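Flagellar hook associated protein type 3 FlgL (Legionella pneumophila subsp. pneumophila, PDB 5YTI) probably serves as a structural component of the bacterial flagellum, as a hook-associated member of the flagellin family. Local coordinates at residues T198-T203 against G283-I288; A206-G211 against T320-N325. All coordinates share one frame; numbering follows the deposited sequence.

Contact 1 (T198-T203 against G283-I288); sequences TLTPNT and GDSFSI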
loop_
_atom_site.group_PDB
_atom_site.type_symbol
_atom_site.label_atom_id
_atom_site.label_comp_id
_atom_site.label_asym_id
_atom_site.label_seq_id
_atom_site.Cartn_x
_atom_site.Cartn_y
_atom_site.Cartn_z
ATOM N N THR A 198 18.417 -0.590 14.647
ATOM C CA THR A 198 18.511 -2.024 14.997
ATOM C C THR A 198 18.253 -2.154 16.487
ATOM O O THR A 198 18.025 -1.150 17.162
ATOM C CB THR A 198 19.899 -2.625 14.712
ATOM O OG1 THR A 198 20.874 -1.582 14.753
ATOM C CG2 THR A 198 19.941 -3.344 13.352
ATOM N N LEU A 199 18.301 -3.380 17.012
ATOM C CA LEU A 199 18.279 -3.593 18.477
ATOM C C LEU A 199 19.452 -2.867 19.201
ATOM O O LEU A 199 19.277 -2.439 20.345
ATOM C CB LEU A 199 18.237 -5.100 18.826
ATOM C CG LEU A 199 16.966 -5.909 18.433
ATOM C CD1 LEU A 199 17.230 -7.419 18.441
ATOM C CD2 LEU A 199 15.739 -5.579 19.295
ATOM N N THR A 200 20.605 -2.717 18.519
ATOM C CA THR A 200 21.757 -1.881 18.956
ATOM C C THR A 200 21.461 -0.377 18.978
ATOM O O THR A 200 21.469 0.289 17.913
ATOM C CB THR A 200 22.954 -2.077 17.993
ATOM O OG1 THR A 200 23.581 -3.333 18.260
ATOM C CG2 THR A 200 24.023 -0.908 18.078
ATOM N N PRO A 201 21.213 0.188 20.177
ATOM C CA PRO A 201 20.988 1.618 20.129
ATOM C C PRO A 201 22.212 2.258 19.535
ATOM O O PRO A 201 23.306 1.689 19.578
ATOM C CB PRO A 201 20.810 2.021 21.603
ATOM C CG PRO A 201 20.479 0.763 22.317
ATOM C CD PRO A 201 21.209 -0.316 21.559
ATOM N N ASN A 202 22.024 3.419 18.950
ATOM C CA ASN A 202 23.141 4.127 18.397
ATOM C C ASN A 202 23.757 5.021 19.470
ATOM O O ASN A 202 23.082 5.489 20.386
ATOM C CB ASN A 202 22.718 4.886 17.135
ATOM C CG ASN A 202 22.360 3.947 15.992
ATOM O OD1 ASN A 202 22.836 2.807 15.911
ATOM N ND2 ASN A 202 21.508 4.423 15.106
ATOM N N THR A 203 25.066 5.201 19.361
ATOM C CA THR A 203 25.824 5.991 20.306
ATOM C C THR A 203 26.057 7.402 19.764
ATOM O O THR A 203 26.210 8.339 20.558
ATOM C CB THR A 203 27.152 5.287 20.635
ATOM O OG1 THR A 203 28.053 5.422 19.543
ATOM C CG2 THR A 203 26.926 3.785 20.902
ATOM N N GLY A 283 29.910 1.330 14.639
ATOM C CA GLY A 283 29.003 0.340 15.223
ATOM C C GLY A 283 27.534 0.729 15.212
ATOM O O GLY A 283 26.643 -0.132 15.287
ATOM N N ASP A 284 27.268 2.029 15.145
ATOM C CA ASP A 284 25.905 2.498 14.944
ATOM C C ASP A 284 25.360 1.816 13.699
ATOM O O ASP A 284 26.108 1.501 12.759
ATOM C CB ASP A 284 25.863 4.025 14.808
ATOM C CG ASP A 284 26.077 4.732 16.135
ATOM O OD1 ASP A 284 26.275 4.024 17.142
ATOM O OD2 ASP A 284 26.032 5.981 16.194
ATOM N N SER A 285 24.061 1.551 13.700
ATOM C CA SER A 285 23.463 0.854 12.573
ATOM C C SER A 285 22.017 1.259 12.373
ATOM O O SER A 285 21.318 1.659 13.327
ATOM C CB SER A 285 23.573 -0.667 12.751
ATOM O OG SER A 285 23.126 -1.077 14.041
ATOM N N PHE A 286 21.593 1.154 11.116
ATOM C CA PHE A 286 20.193 1.269 10.747
ATOM C C PHE A 286 19.742 0.065 9.904
ATOM O O PHE A 286 20.528 -0.579 9.204
ATOM C CB PHE A 286 19.951 2.570 9.984
ATOM C CG PHE A 286 20.260 3.822 10.775
ATOM C CD1 PHE A 286 19.345 4.347 11.663
ATOM C CD2 PHE A 286 21.450 4.480 10.607
ATOM C CE1 PHE A 286 19.618 5.501 12.387
ATOM C CE2 PHE A 286 21.727 5.633 11.318
ATOM C CZ PHE A 286 20.818 6.147 12.211
ATOM N N SER A 287 18.460 -0.247 9.984
ATOM C CA SER A 287 17.906 -1.362 9.223
ATOM C C SER A 287 17.004 -0.831 8.118
ATOM O O SER A 287 16.308 0.173 8.311
ATOM C CB SER A 287 17.086 -2.248 10.134
ATOM O OG SER A 287 16.407 -3.189 9.360
ATOM N N ILE A 288 17.013 -1.484 6.957
ATOM C CA ILE A 288 16.222 -0.997 5.812
ATOM C C ILE A 288 15.490 -2.130 5.070
ATOM O O ILE A 288 16.104 -3.068 4.537
ATOM C CB ILE A 288 17.097 -0.238 4.804
ATOM C CG1 ILE A 288 17.960 0.805 5.502
ATOM C CG2 ILE A 288 16.210 0.403 3.753
ATOM C CD1 ILE A 288 19.290 0.984 4.829
#
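N202 reaches across to strand 285-290 with both ends of its carboxamide, and together with D284 it carries most of the polar contact between 198-203 and 283-288. Its OD1 accepts the backbone N of S285 at 2.8 Å, with the N-H coming from above the carbonyl plane. Its ND2 returns a longer bond of 3.3 Å to S285 O, which lies in the amide plane of N202. One side chain thus pairs with the N-H and C=O of a single residue, much as a neighbouring strand would, and the two bonds together fix the rotation of the amide.

D284 bonds to the loop in turn. With CG anti to its own carbonyl carbon (chi1 -74°), the carboxylate lies against CB of N202, and OD1 takes the backbone N of T203 on its syn side at 2.8 Å in an almost straight bond, the donor tilted 33° out of the carboxylate plane. The hydroxyl OG1 of T203 adds a weak bond to the same oxygen. OD2 has its stronger partner in the backbone N of G204, so the carboxylate spans two successive peptide N-H groups.

Where the loop leaves strand 193-197, T198 OG1 and S285 OG are modelled so close together that the geometry of any bond between them is doubtful.

An amide-over-ring contact places ND2 of N202 above one face of the F286 ring, 3.4 Å from CZ and offset toward the rim, with amide and ring planes 74° apart. CG2 of T200 lies near G283 O.

The arrangement is that of a loop following an edge strand: 193-197 pairs antiparallel with 285-290 in the five-stranded sheet, and beyond its end side-chain-to-backbone bonds continue the attachment as the chain crosses toward strand 207-213.

Contact 2 (A206-G211 against T320-N325); sequences ASVSSG and TQTENN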
loop_
_atom_site.group_PDB
_atom_site.type_symbol
_atom_site.label_atom_id
_atom_site.label_comp_id
_atom_site.label_asym_id
_atom_site.label_seq_id
_atom_site.Cartn_x
_atom_site.Cartn_y
_atom_site.Cartn_z
ATOM N N ALA A 206 23.636 10.253 14.208
ATOM C CA ALA A 206 23.221 10.003 12.847
ATOM C C ALA A 206 21.707 9.932 12.688
ATOM O O ALA A 206 21.030 9.341 13.520
ATOM C CB ALA A 206 23.848 8.697 12.385
ATOM N N SER A 207 21.196 10.519 11.608
ATOM C CA SER A 207 19.772 10.423 11.244
ATOM C C SER A 207 19.653 10.113 9.755
ATOM O O SER A 207 20.593 10.351 9.010
ATOM C CB SER A 207 19.027 11.724 11.599
ATOM O OG SER A 207 19.924 12.730 12.093
ATOM N N VAL A 208 18.514 9.584 9.312
ATOM C CA VAL A 208 18.364 9.188 7.898
ATOM C C VAL A 208 17.063 9.679 7.256
ATOM O O VAL A 208 15.987 9.572 7.850
ATOM C CB VAL A 208 18.408 7.642 7.730
ATOM C CG1 VAL A 208 18.628 7.268 6.273
ATOM C CG2 VAL A 208 19.492 7.012 8.599
ATOM N N SER A 209 17.160 10.185 6.032
ATOM C CA SER A 209 15.991 10.681 5.325
ATOM C C SER A 209 15.056 9.499 5.023
ATOM O O SER A 209 15.417 8.369 5.273
ATOM C CB SER A 209 16.418 11.407 4.038
ATOM O OG SER A 209 16.761 10.486 3.021
ATOM N N SER A 210 13.850 9.752 4.518
ATOM C CA SER A 210 12.956 8.671 4.108
ATOM C C SER A 210 13.442 8.078 2.777
ATOM O O SER A 210 13.141 6.891 2.455
ATOM C CB SER A 210 11.495 9.142 4.004
ATOM O OG SER A 210 11.301 10.287 3.171
ATOM N N GLY A 211 14.193 8.898 2.018
ATOM C CA GLY A 211 14.771 8.476 0.743
ATOM C C GLY A 211 13.724 8.000 -0.250
ATOM O O GLY A 211 12.526 8.084 0.019
ATOM N N THR A 320 15.309 10.449 17.423
ATOM C CA THR A 320 13.995 10.938 17.047
ATOM C C THR A 320 13.852 11.159 15.553
ATOM O O THR A 320 12.806 10.810 14.988
ATOM C CB THR A 320 13.771 12.306 17.700
ATOM O OG1 THR A 320 13.578 12.113 19.088
ATOM C CG2 THR A 320 12.578 13.031 17.140
ATOM N N GLN A 321 14.880 11.755 14.927
ATOM C CA GLN A 321 14.738 12.283 13.574
ATOM C C GLN A 321 14.546 11.162 12.576
ATOM O O GLN A 321 13.644 11.198 11.757
ATOM C CB GLN A 321 15.921 13.175 13.181
ATOM C CG GLN A 321 15.624 14.157 12.035
ATOM C CD GLN A 321 14.713 15.312 12.458
ATOM O OE1 GLN A 321 13.582 15.099 12.949
ATOM N NE2 GLN A 321 15.202 16.552 12.278
ATOM N N THR A 322 15.359 10.130 12.659
ATOM C CA THR A 322 15.227 9.057 11.697
ATOM C C THR A 322 13.790 8.562 11.542
ATOM O O THR A 322 13.313 8.303 10.417
ATOM C CB THR A 322 16.071 7.875 12.111
ATOM O OG1 THR A 322 17.443 8.282 12.206
ATOM C CG2 THR A 322 15.906 6.762 11.084
ATOM N N GLU A 323 13.143 8.412 12.693
ATOM C CA GLU A 323 11.771 7.979 12.795
ATOM C C GLU A 323 10.801 9.134 12.493
ATOM O O GLU A 323 9.753 8.896 11.937
ATOM C CB GLU A 323 11.525 7.359 14.184
ATOM C CG GLU A 323 10.067 7.282 14.673
ATOM C CD GLU A 323 9.327 5.945 14.439
ATOM O OE1 GLU A 323 9.775 5.116 13.606
ATOM O OE2 GLU A 323 8.250 5.735 15.093
ATOM N N ASN A 324 11.125 10.380 12.840
ATOM C CA ASN A 324 10.265 11.509 12.443
ATOM C C ASN A 324 10.069 11.502 10.935
ATOM O O ASN A 324 8.930 11.543 10.479
ATOM C CB ASN A 324 10.856 12.870 12.809
ATOM C CG ASN A 324 10.606 13.281 14.246
ATOM O OD1 ASN A 324 9.640 12.856 14.910
ATOM N ND2 ASN A 324 11.478 14.160 14.731
ATOM N N ASN A 325 11.173 11.473 10.174
ATOM C CA ASN A 325 11.137 11.444 8.708
ATOM C C ASN A 325 10.243 10.353 8.159
ATOM O O ASN A 325 9.580 10.531 7.109
ATOM C CB ASN A 325 12.516 11.178 8.142
ATOM C CG ASN A 325 13.358 12.403 8.102
ATOM O OD1 ASN A 325 13.568 13.009 9.140
ATOM N ND2 ASN A 325 13.828 12.803 6.898
#
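T322 and N325, one turn apart on helix 316-374, meet the backbone of 206-211. The hydroxyl OG1 of T322 lies 3.3 Å from CA of S207 and takes a weak, bent hydrogen bond from the backbone N of V208. That oxygen is brought to the strand by a chi1 of -59°, which sets it beside the helix backbone N and turns CG2 toward the side chain of V208. Next to it, CB of S207 rests on CB of Q321 at 3.8 Å. Farther along the strand, CB of N325 comes within 3.8 Å of V208 O, and its amide group lies against CA of S209.

Around this first shell, S207 and S209 are held by backbone bonds to S277 and V275 of the three-stranded sheet, and S209 OG also accepts the N-H of V275. I195 packs on both V208 and T322. On the helix, OD1 of N324 is hydrogen-bonded to Q94.

Across the interface, therefore, the chemistry is mostly van der Waals packing with one weak polar bond, which is consistent with a fit governed by shape and by the strand's pairing within its own sheet.

F286 joins the two contacts, whose centres lie 13 Å apart. The ring whose face receives N202 in contact 1 also packs on contact 2: its CZ is 3.5 Å from A206 O, its CE1 is 3.5 Å from T322 OG1, and its CD2 is 3.8 Å from V208 CG2. Only two residues separate 198-203 from 206-211, so the chain passes directly from the edge of the five-stranded sheet to the edge of the three-stranded one. Contact 1 holds the first part of this crossing to strand 285-290. Contact 2 sets the three-stranded sheet on helix 316-374, while F286 of contact 1 brings the five-stranded sheet against T322 of the same helix.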